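PDB 4RHZ: Cry23AA1 from Bacillus thuringiensis, which probably acts as the aerolysin-type, pore-forming partner of Cry37Aa1 in a binary insecticidal toxin and binds a zinc ion. Local coordinates for residues 30-35 and 168-173; 24-29 and 174-179; 55-60 and 71-76; 149-154 and 228-233. One frame throughout, in Å; residues are numbered along the deposited sequence.

In the fold
The four contacts gather at the two ends of a long, mostly β chain of the aerolysin type. Strand 146-179 serves both ends: its last part pairs with strands 32-40 and 22-27 in interactions 1 and 2, its start with strand 211-235 in interaction 4. Interaction 3 joins strands 50-61 and 67-90, and 50-61 is a sheet neighbour of 146-179. Between centres, interactions 1 and 2, which touch, are about 16 Å apart, 3 and 4 about 8 Å, but 2 and 3 about 70 Å. Along the chain 1 is nested inside 2, 3 closes before 4 opens, and 4 crosses 1 and 2. One long strand, interrupted by a bulge or short loop, thus runs through both ends of the elongated toxin.

Interaction 1: residues 30-35 and 168-173; sequences SFKVFN and DMSGTL
Lys32 N donates a nearly straight bond to Ser170 O at 2.7 Å. Phe31 CA adds a weak CA-H contact to the same oxygen at 3.5 Å, and the oxygen also packs over the rim of one face of the Phe31 ring. This is part of an antiparallel β pairing within the large sheet of the aerolysin-type fold: Lys32-Ser170 and Phe34-Asp168 are hydrogen-bonded pairs, with Val33-Met169 as the non-hydrogen-bonded pair between them. The register ends at Gly171, whose positive phi of 105° suits a residue without CB just where the backbone of Ser30 and Phe31 presses close.

On the face of Phe34 and Asp168, CB of Asp168 sits 3.8 Å from the centroid of the Phe34 ring, a CH-pi contact. The ring is swung over its neighbour because CG lies between backbone N and carbonyl carbon (chi1 57°), which also brings CE2 to 3.7 Å from Ser170 OG. The carboxylate of Asp168 suits a place between two donors: OD1 takes a hydrogen bond from His212 ND1, while OD2 is met on its anti side by Asn35. On the other face, Val33 CG2 packs alongside Met169 CG at 4.0 Å. The Met169 chain runs extended beyond CG and carries its sulfur to the edge of the Phe31 ring, a Met-aromatic contact; both side chains also touch Val191 of helix 191-197. The amide of Asn35 is turned 71° from the Asp168 carboxylate, and its ND2 reaches OD2 at 2.7 Å.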
# COMPACT_ATOMS: atom_id res chain seq x y z
N SER A 30 32.63 16.21 -25.67
CA SER A 30 32.94 14.94 -24.95
C SER A 30 31.98 14.65 -23.78
O SER A 30 32.12 13.63 -23.07
CB SER A 30 34.36 14.97 -24.31
OG SER A 30 34.40 15.96 -23.26
N PHE A 31 31.12 15.61 -23.49
CA PHE A 31 30.31 15.46 -22.30
C PHE A 31 29.25 14.38 -22.43
O PHE A 31 28.46 14.40 -23.37
CB PHE A 31 29.66 16.74 -21.87
CG PHE A 31 29.16 16.66 -20.51
CD1 PHE A 31 30.00 16.93 -19.46
CD2 PHE A 31 27.84 16.22 -20.26
CE1 PHE A 31 29.53 16.85 -18.15
CE2 PHE A 31 27.38 16.11 -18.97
CZ PHE A 31 28.24 16.44 -17.89
N LYS A 32 29.26 13.43 -21.51
CA LYS A 32 28.19 12.44 -21.57
C LYS A 32 27.50 12.05 -20.24
O LYS A 32 28.11 12.02 -19.15
CB LYS A 32 28.53 11.24 -22.49
CG LYS A 32 29.84 10.52 -22.18
CD LYS A 32 30.07 9.23 -23.08
CE LYS A 32 31.00 8.20 -22.39
NZ LYS A 32 30.47 6.78 -22.44
N VAL A 33 26.21 11.81 -20.36
CA VAL A 33 25.43 11.20 -19.27
C VAL A 33 25.06 9.76 -19.66
O VAL A 33 24.62 9.49 -20.75
CB VAL A 33 24.17 12.00 -19.01
CG1 VAL A 33 23.35 11.37 -17.81
CG2 VAL A 33 24.52 13.48 -18.76
N PHE A 34 25.22 8.82 -18.76
CA PHE A 34 24.88 7.43 -19.09
C PHE A 34 24.66 6.61 -17.81
O PHE A 34 24.81 7.15 -16.65
CB PHE A 34 26.02 6.80 -19.97
CG PHE A 34 27.38 6.84 -19.31
CD1 PHE A 34 27.91 5.71 -18.69
CD2 PHE A 34 28.14 8.04 -19.27
CE1 PHE A 34 29.21 5.76 -18.09
CE2 PHE A 34 29.41 8.10 -18.66
CZ PHE A 34 29.94 6.97 -18.06
N ASN A 35 24.35 5.31 -18.01
CA ASN A 35 23.93 4.39 -16.94
C ASN A 35 22.87 5.05 -16.07
O ASN A 35 23.00 5.06 -14.84
CB ASN A 35 25.12 4.03 -16.01
CG ASN A 35 26.21 3.25 -16.72
OD1 ASN A 35 25.97 2.67 -17.78
ND2 ASN A 35 27.43 3.29 -16.17
N ASP A 168 25.78 8.30 -14.28
CA ASP A 168 27.21 8.63 -14.43
C ASP A 168 27.38 9.74 -15.44
O ASP A 168 26.57 9.92 -16.35
CB ASP A 168 27.99 7.43 -14.96
CG ASP A 168 28.11 6.30 -13.92
OD1 ASP A 168 28.11 6.61 -12.71
OD2 ASP A 168 28.24 5.12 -14.35
N MET A 169 28.47 10.45 -15.30
CA MET A 169 28.77 11.57 -16.17
C MET A 169 30.28 11.54 -16.40
O MET A 169 31.06 11.27 -15.47
CB MET A 169 28.36 12.86 -15.48
CG MET A 169 26.91 13.15 -15.61
SD MET A 169 26.44 14.72 -14.82
CE MET A 169 24.71 14.40 -14.42
N SER A 170 30.69 11.78 -17.64
CA SER A 170 32.10 11.95 -17.96
C SER A 170 32.19 13.11 -18.95
O SER A 170 31.18 13.47 -19.60
CB SER A 170 32.67 10.70 -18.62
OG SER A 170 31.97 10.51 -19.82
N GLY A 171 33.40 13.68 -19.04
CA GLY A 171 33.60 14.82 -19.90
C GLY A 171 33.73 16.15 -19.20
O GLY A 171 33.75 16.19 -17.98
N THR A 172 33.82 17.25 -19.96
CA THR A 172 34.23 18.51 -19.36
C THR A 172 33.34 19.62 -19.84
O THR A 172 32.59 19.46 -20.80
CB THR A 172 35.65 18.88 -19.81
OG1 THR A 172 35.69 18.96 -21.25
CG2 THR A 172 36.69 17.87 -19.33
N LEU A 173 33.42 20.74 -19.14
CA LEU A 173 32.90 22.00 -19.64
C LEU A 173 34.10 22.90 -19.97
O LEU A 173 35.12 22.89 -19.25
CB LEU A 173 32.01 22.71 -18.59
CG LEU A 173 30.66 22.00 -18.40
CD1 LEU A 173 30.86 20.84 -17.38
CD2 LEU A 173 29.58 23.00 -17.98

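Interaction 2: residues 24-29 and 174-179; sequences KSTYDP and FCRGYR
Arg176 N donates to Lys24 O at 2.7 Å and Lys24 N returns a bond to Arg176 O at 2.9 Å, both nearly straight. They mark an antiparallel β pairing at one end of the long aerolysin-type sheet. The next hydrogen-bonded pair, Thr26-Phe174, is less even: Phe174 N reaches Thr26 O at 2.8 Å, but the bond from Thr26 N to Phe174 O is weak and bent to 135°.

A water joins the two pairs. It donates to Lys24 O and to Phe174 O, accepts from Arg176 NH1 at 2.8 Å, and accepts only weakly from Thr26 OG1. The Arg176 chain, extended from CG to NE, delivers the guanidinium to this water, while Phe174 CE2 lies over the centre of one guanidinium face. Lys24 runs alongside Arg176, pointing the same way; the long, flexible chains of both suit the more open face, where their like charges would probably disfavour closer approach.

Ser25 and Cys175 share the opposite face, toward helix 6-18, where small side chains fit: Ser25 OG bonds to Gln7, and Cys175 rests on Ile10 and Met14. Between the two, Ser25 CB stands 4.2 Å from Cys175 SG.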
# COMPACT_ATOMS: atom_id res chain seq x y z
N LYS A 24 31.18 32.16 -18.23
CA LYS A 24 30.45 31.52 -19.27
C LYS A 24 31.03 30.13 -19.50
O LYS A 24 32.29 30.02 -19.76
CB LYS A 24 30.54 32.35 -20.52
CG LYS A 24 29.37 32.17 -21.42
CD LYS A 24 29.72 31.23 -22.53
CE LYS A 24 29.87 32.01 -23.84
NZ LYS A 24 29.08 31.29 -24.90
N SER A 25 30.17 29.10 -19.34
CA SER A 25 30.53 27.69 -19.61
C SER A 25 29.80 27.07 -20.80
O SER A 25 28.73 27.48 -21.13
CB SER A 25 30.35 26.76 -18.37
OG SER A 25 29.07 26.88 -17.71
N THR A 26 30.36 26.03 -21.38
CA THR A 26 29.82 25.36 -22.52
C THR A 26 30.20 23.93 -22.33
O THR A 26 31.32 23.62 -22.00
CB THR A 26 30.48 25.88 -23.81
OG1 THR A 26 30.15 27.27 -23.94
CG2 THR A 26 29.90 25.21 -25.00
N TYR A 27 29.25 23.04 -22.51
CA TYR A 27 29.51 21.60 -22.43
C TYR A 27 30.39 21.22 -23.57
O TYR A 27 30.13 21.62 -24.68
CB TYR A 27 28.16 20.78 -22.42
CG TYR A 27 27.49 20.84 -21.07
CD1 TYR A 27 26.48 21.72 -20.82
CD2 TYR A 27 27.87 20.00 -20.04
CE1 TYR A 27 25.88 21.80 -19.53
CE2 TYR A 27 27.24 20.06 -18.81
CZ TYR A 27 26.26 20.96 -18.56
OH TYR A 27 25.65 21.00 -17.27
N ASP A 28 31.45 20.49 -23.28
CA ASP A 28 32.32 20.01 -24.33
C ASP A 28 31.59 18.89 -25.09
O ASP A 28 30.86 18.11 -24.47
CB ASP A 28 33.64 19.50 -23.73
CG ASP A 28 34.62 19.03 -24.79
OD1 ASP A 28 35.17 19.85 -25.54
OD2 ASP A 28 34.86 17.82 -24.87
N PRO A 29 31.79 18.79 -26.41
CA PRO A 29 31.18 17.64 -27.10
C PRO A 29 31.58 16.28 -26.48
O PRO A 29 30.92 15.29 -26.74
CB PRO A 29 31.76 17.75 -28.56
CG PRO A 29 32.21 19.27 -28.70
CD PRO A 29 32.73 19.55 -27.29
N PHE A 174 33.91 23.67 -21.02
CA PHE A 174 34.81 24.70 -21.35
C PHE A 174 34.39 25.95 -20.64
O PHE A 174 33.32 26.46 -20.92
CB PHE A 174 34.89 24.93 -22.87
CG PHE A 174 36.00 25.92 -23.24
CD1 PHE A 174 37.32 25.66 -22.89
CD2 PHE A 174 35.70 27.11 -23.81
CE1 PHE A 174 38.34 26.55 -23.17
CE2 PHE A 174 36.71 28.02 -24.08
CZ PHE A 174 38.05 27.73 -23.77
N CYS A 175 35.23 26.48 -19.75
CA CYS A 175 34.82 27.65 -18.94
C CYS A 175 35.68 28.94 -19.12
O CYS A 175 36.92 28.92 -19.03
CB CYS A 175 34.70 27.29 -17.43
SG CYS A 175 34.20 25.52 -17.11
N ARG A 176 34.98 30.03 -19.39
CA ARG A 176 35.54 31.32 -19.58
C ARG A 176 35.19 32.16 -18.35
O ARG A 176 34.02 32.35 -18.07
CB ARG A 176 34.96 31.96 -20.87
CG ARG A 176 35.20 31.16 -22.24
CD ARG A 176 34.48 31.86 -23.43
NE ARG A 176 34.78 31.39 -24.79
CZ ARG A 176 34.08 30.44 -25.47
NH1 ARG A 176 33.06 29.82 -24.85
NH2 ARG A 176 34.39 30.10 -26.76
N GLY A 177 36.21 32.65 -17.61
CA GLY A 177 36.02 33.58 -16.52
C GLY A 177 36.45 34.98 -16.91
O GLY A 177 37.46 35.15 -17.57
N TYR A 178 35.70 35.99 -16.52
CA TYR A 178 36.02 37.36 -16.80
C TYR A 178 35.99 38.14 -15.52
O TYR A 178 35.28 37.77 -14.59
CB TYR A 178 34.99 38.01 -17.71
CG TYR A 178 34.70 37.24 -18.94
CD1 TYR A 178 35.31 37.56 -20.16
CD2 TYR A 178 33.80 36.15 -18.89
CE1 TYR A 178 35.00 36.79 -21.34
CE2 TYR A 178 33.51 35.39 -19.99
CZ TYR A 178 34.10 35.71 -21.22
OH TYR A 178 33.73 34.92 -22.27
N ARG A 179 36.83 39.18 -15.50
CA ARG A 179 36.99 40.12 -14.37
C ARG A 179 37.35 41.51 -14.95
O ARG A 179 38.22 41.59 -15.81
CB ARG A 179 38.12 39.61 -13.48
CG ARG A 179 38.14 40.13 -12.03
CD ARG A 179 39.57 40.09 -11.52
NE ARG A 179 39.68 39.81 -10.11
CZ ARG A 179 40.26 38.72 -9.60
NH1 ARG A 179 40.76 37.79 -10.42
NH2 ARG A 179 40.33 38.58 -8.27
O HOH W 1 32.54 28.93 -22.25

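Interaction 3: residues 55-60 and 71-76; sequences TTKRVD and VSFTWT
The polar link across this contact comes from Lys57, whose NZ donates to Ser72 O; the modelled 2.5 Å is unusually short, and the exact length is doubtful. A water accepts from the same NZ at 3.2 Å and from Ser72 N at 3.0 Å, bridging the ammonium group to the neighbouring peptide. Lysine suits this site because its chain, fully extended beyond CG, spans a gap too wide for direct backbone bonding.

The apolar contacts use the stem of that same chain. Lys57 and Phe73 slide past each other in opposite directions, with Lys57 CG 3.7 Å from Phe73 CE2. Phe73 stacks in addition with Tyr152. Branched Val71 presents CG1 to Lys57 CB at 4.2 Å and, more loosely, to Val59 CG2.

A salt bridge lies within 55-60, where Arg58, pointing away from 71-76, grips Asp60 side-on, NE to OD1 at 2.7 Å and NH2 to OD2 at 2.8 Å. The two bonds, both on syn lone pairs and near the guanidinium plane, hold the groups nearly coplanar, and Arg58 also makes a cation-pi contact with Tyr147.

With axes 8.4 Å apart and antiparallel at 165°, the strands pack through side chains, consistent with opposed layers of the curled, sandwich-like β region of aerolysin-type toxins.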
# COMPACT_ATOMS: atom_id res chain seq x y z
N THR A 55 -20.87 -4.08 -0.12
CA THR A 55 -22.30 -4.32 0.13
C THR A 55 -22.46 -5.79 0.15
O THR A 55 -21.54 -6.52 -0.21
CB THR A 55 -23.21 -4.11 -1.06
OG1 THR A 55 -22.44 -3.90 -2.24
CG2 THR A 55 -24.28 -3.15 -0.84
N THR A 56 -23.67 -6.21 0.50
CA THR A 56 -23.99 -7.59 0.49
C THR A 56 -25.35 -7.80 -0.17
O THR A 56 -26.26 -6.93 -0.13
CB THR A 56 -23.99 -8.18 1.92
OG1 THR A 56 -25.04 -7.51 2.60
CG2 THR A 56 -22.73 -7.85 2.68
N LYS A 57 -25.48 -8.97 -0.76
CA LYS A 57 -26.74 -9.37 -1.35
C LYS A 57 -27.17 -10.65 -0.63
O LYS A 57 -26.39 -11.63 -0.56
CB LYS A 57 -26.54 -9.58 -2.85
CG LYS A 57 -26.52 -8.26 -3.58
CD LYS A 57 -26.56 -8.29 -5.06
CE LYS A 57 -26.55 -6.81 -5.59
NZ LYS A 57 -26.57 -6.75 -7.07
N ARG A 58 -28.36 -10.58 -0.04
CA ARG A 58 -28.91 -11.67 0.69
C ARG A 58 -30.08 -12.32 -0.15
O ARG A 58 -30.96 -11.60 -0.72
CB ARG A 58 -29.45 -11.18 2.04
CG ARG A 58 -30.00 -12.30 2.91
CD ARG A 58 -30.67 -11.85 4.28
NE ARG A 58 -31.55 -12.89 4.82
CZ ARG A 58 -31.80 -13.14 6.12
NH1 ARG A 58 -31.17 -12.44 7.08
NH2 ARG A 58 -32.67 -14.12 6.47
N VAL A 59 -30.09 -13.66 -0.18
CA VAL A 59 -31.13 -14.43 -0.90
C VAL A 59 -31.61 -15.53 0.02
O VAL A 59 -30.82 -16.39 0.38
CB VAL A 59 -30.65 -15.06 -2.22
CG1 VAL A 59 -31.85 -15.67 -3.02
CG2 VAL A 59 -29.94 -14.03 -3.14
N ASP A 60 -32.88 -15.48 0.39
CA ASP A 60 -33.55 -16.51 1.18
C ASP A 60 -34.28 -17.54 0.26
O ASP A 60 -35.15 -17.15 -0.55
CB ASP A 60 -34.55 -15.85 2.12
CG ASP A 60 -33.87 -14.99 3.23
OD1 ASP A 60 -32.92 -14.21 2.97
OD2 ASP A 60 -34.26 -15.07 4.39
N VAL A 71 -25.72 -13.67 -8.35
CA VAL A 71 -25.47 -12.35 -7.66
C VAL A 71 -24.36 -11.58 -8.38
O VAL A 71 -23.30 -12.13 -8.69
CB VAL A 71 -25.12 -12.48 -6.15
CG1 VAL A 71 -26.34 -12.92 -5.33
CG2 VAL A 71 -24.00 -13.49 -5.93
N SER A 72 -24.64 -10.30 -8.63
CA SER A 72 -23.85 -9.44 -9.45
C SER A 72 -23.57 -8.21 -8.64
O SER A 72 -24.49 -7.66 -8.01
CB SER A 72 -24.68 -8.92 -10.65
OG SER A 72 -24.88 -9.98 -11.54
N PHE A 73 -22.36 -7.71 -8.78
CA PHE A 73 -21.91 -6.54 -8.05
C PHE A 73 -21.19 -5.61 -8.98
O PHE A 73 -20.50 -6.02 -9.92
CB PHE A 73 -20.92 -6.97 -6.97
CG PHE A 73 -21.52 -7.82 -5.93
CD1 PHE A 73 -21.30 -9.20 -5.93
CD2 PHE A 73 -22.30 -7.26 -4.96
CE1 PHE A 73 -21.86 -10.00 -4.93
CE2 PHE A 73 -22.87 -8.05 -3.95
CZ PHE A 73 -22.64 -9.43 -3.94
N THR A 74 -21.34 -4.34 -8.68
CA THR A 74 -20.56 -3.39 -9.37
C THR A 74 -19.95 -2.37 -8.40
O THR A 74 -20.59 -1.94 -7.45
CB THR A 74 -21.39 -2.76 -10.48
OG1 THR A 74 -20.51 -2.33 -11.50
CG2 THR A 74 -22.24 -1.59 -9.96
N TRP A 75 -18.71 -1.97 -8.66
CA TRP A 75 -18.13 -0.91 -7.86
C TRP A 75 -17.13 -0.04 -8.63
O TRP A 75 -16.30 -0.54 -9.40
CB TRP A 75 -17.50 -1.49 -6.61
CG TRP A 75 -17.30 -0.47 -5.56
CD1 TRP A 75 -18.27 0.18 -4.83
CD2 TRP A 75 -16.04 0.06 -5.12
NE1 TRP A 75 -17.67 1.08 -3.95
CE2 TRP A 75 -16.31 1.02 -4.12
CE3 TRP A 75 -14.70 -0.21 -5.47
CZ2 TRP A 75 -15.28 1.72 -3.46
CZ3 TRP A 75 -13.68 0.49 -4.82
CH2 TRP A 75 -13.97 1.44 -3.82
N THR A 76 -17.23 1.27 -8.45
CA THR A 76 -16.31 2.18 -9.13
C THR A 76 -15.37 2.81 -8.11
O THR A 76 -15.80 3.49 -7.20
CB THR A 76 -17.03 3.24 -10.00
OG1 THR A 76 -18.11 3.79 -9.24
CG2 THR A 76 -17.60 2.63 -11.23
O HOH W 2 -27.55 -9.66 -8.02

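Interaction 4: residues 149-154 and 228-233; sequences EAAYII and IIQVTE
Tyr152 and Ile229 meet on the buried face of this strand pair. With CG anti to the backbone N (chi1 -166°), the Tyr152 ring is carried toward its neighbour, and CD1 comes obliquely to 4.1 Å from Ile229 CG1. The hydroxyl is hydrogen-bonded to Asp136, so the polar end of a buried tyrosine is satisfied. Next to it the small Ala150 is consistent with close packing: its CB lies 4.1 Å from Val231 CG2, and it is covered from beyond by Val71 and Phe73. Six backbone bonds, each 2.8 Å long, clamp the strands together in the hydrogen-bonded pairs Glu149-Thr232, Ala151-Gln230 and Ile153-Ile228.

The other face changes in character along its length. At one end the β-branched Ile153 and Ile228 pack CB to CB at 3.9 Å. In the middle, Gln230 crosses Ile153, with OE1 4.0 Å from CG1, but its amide is spent on the partner protein: OE1 accepts from Cys99 N and NE2 donates to Lys97 O, both of the Cry37AA1 chain. Glutamine suits the spot by offering a donor and an acceptor to a backbone. Toward partly exposed Glu149 the fit loosens; its side chain comes no nearer than 4.3 Å to residues 228-233. Thr232 bonds through OG1 to Thr247 and packs on Tyr30 of the Cry37AA1 chain.

The result is a twisted antiparallel β pairing of the aerolysin-type fold, with one face in the hydrophobic core and part of the other forming the interface of the binary toxin.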
# COMPACT_ATOMS: atom_id res chain seq x y z
N GLU A 149 -25.72 -14.99 2.29
CA GLU A 149 -25.27 -13.59 2.26
C GLU A 149 -24.04 -13.58 1.37
O GLU A 149 -23.03 -14.26 1.72
CB GLU A 149 -24.88 -13.10 3.66
CG GLU A 149 -26.04 -12.41 4.41
CD GLU A 149 -25.84 -12.30 5.92
OE1 GLU A 149 -24.72 -12.51 6.42
OE2 GLU A 149 -26.83 -12.03 6.65
N ALA A 150 -24.13 -12.89 0.22
CA ALA A 150 -22.99 -12.79 -0.68
C ALA A 150 -22.47 -11.36 -0.47
O ALA A 150 -23.19 -10.36 -0.75
CB ALA A 150 -23.36 -13.06 -2.17
N ALA A 151 -21.29 -11.27 0.13
CA ALA A 151 -20.67 -9.92 0.42
C ALA A 151 -19.59 -9.63 -0.65
O ALA A 151 -18.78 -10.48 -0.96
CB ALA A 151 -20.07 -9.90 1.85
N TYR A 152 -19.60 -8.44 -1.19
CA TYR A 152 -18.58 -8.04 -2.18
C TYR A 152 -17.41 -7.37 -1.45
O TYR A 152 -17.60 -6.39 -0.70
CB TYR A 152 -19.25 -7.05 -3.17
CG TYR A 152 -18.49 -6.79 -4.43
CD1 TYR A 152 -17.85 -7.83 -5.10
CD2 TYR A 152 -18.50 -5.52 -5.01
CE1 TYR A 152 -17.21 -7.60 -6.29
CE2 TYR A 152 -17.81 -5.28 -6.20
CZ TYR A 152 -17.21 -6.30 -6.82
OH TYR A 152 -16.60 -6.09 -8.01
N ILE A 153 -16.23 -7.94 -1.63
CA ILE A 153 -15.02 -7.54 -0.91
C ILE A 153 -14.05 -6.92 -1.94
O ILE A 153 -13.78 -7.55 -2.98
CB ILE A 153 -14.22 -8.75 -0.31
CG1 ILE A 153 -14.87 -9.48 0.90
CG2 ILE A 153 -12.89 -8.29 0.20
CD1 ILE A 153 -16.05 -8.83 1.47
N ILE A 154 -13.52 -5.71 -1.66
CA ILE A 154 -12.44 -5.14 -2.48
C ILE A 154 -11.13 -5.12 -1.66
O ILE A 154 -11.11 -4.62 -0.52
CB ILE A 154 -12.86 -3.78 -3.09
CG1 ILE A 154 -12.05 -3.43 -4.36
CG2 ILE A 154 -12.79 -2.67 -2.08
CD1 ILE A 154 -10.59 -3.41 -4.16
N ILE A 228 -13.36 -9.97 -4.37
CA ILE A 228 -13.70 -11.29 -3.90
C ILE A 228 -15.23 -11.27 -3.60
O ILE A 228 -15.79 -10.23 -3.16
CB ILE A 228 -12.91 -11.60 -2.63
CG1 ILE A 228 -11.45 -11.82 -2.95
CG2 ILE A 228 -13.42 -12.89 -1.94
CD1 ILE A 228 -10.55 -11.80 -1.71
N ILE A 229 -15.92 -12.39 -3.88
CA ILE A 229 -17.33 -12.56 -3.47
C ILE A 229 -17.33 -13.54 -2.33
O ILE A 229 -16.88 -14.68 -2.48
CB ILE A 229 -18.19 -13.05 -4.61
CG1 ILE A 229 -18.31 -11.91 -5.64
CG2 ILE A 229 -19.57 -13.43 -4.08
CD1 ILE A 229 -18.86 -12.33 -6.96
N GLN A 230 -17.77 -13.09 -1.17
CA GLN A 230 -17.63 -13.92 -0.02
C GLN A 230 -19.03 -14.43 0.34
O GLN A 230 -19.94 -13.63 0.63
CB GLN A 230 -17.04 -13.06 1.13
CG GLN A 230 -17.12 -13.66 2.51
CD GLN A 230 -16.89 -12.63 3.62
OE1 GLN A 230 -15.75 -12.16 3.78
NE2 GLN A 230 -17.92 -12.35 4.43
N VAL A 231 -19.20 -15.75 0.35
CA VAL A 231 -20.58 -16.31 0.46
C VAL A 231 -20.75 -17.09 1.73
O VAL A 231 -20.02 -18.09 1.98
CB VAL A 231 -20.94 -17.20 -0.74
CG1 VAL A 231 -22.42 -17.75 -0.58
CG2 VAL A 231 -20.86 -16.37 -2.07
N THR A 232 -21.71 -16.64 2.53
CA THR A 232 -22.13 -17.38 3.73
C THR A 232 -23.53 -18.04 3.61
O THR A 232 -24.52 -17.34 3.34
CB THR A 232 -22.11 -16.44 5.00
OG1 THR A 232 -20.76 -15.93 5.16
CG2 THR A 232 -22.41 -17.21 6.20
N GLU A 233 -23.62 -19.35 3.83
CA GLU A 233 -24.96 -20.01 3.85
C GLU A 233 -25.31 -20.27 5.28
O GLU A 233 -24.50 -20.79 5.99
CB GLU A 233 -24.97 -21.39 3.19
CG GLU A 233 -24.35 -21.49 1.88
CD GLU A 233 -24.44 -22.92 1.23
OE1 GLU A 233 -24.99 -23.92 1.84
OE2 GLU A 233 -23.96 -23.04 0.08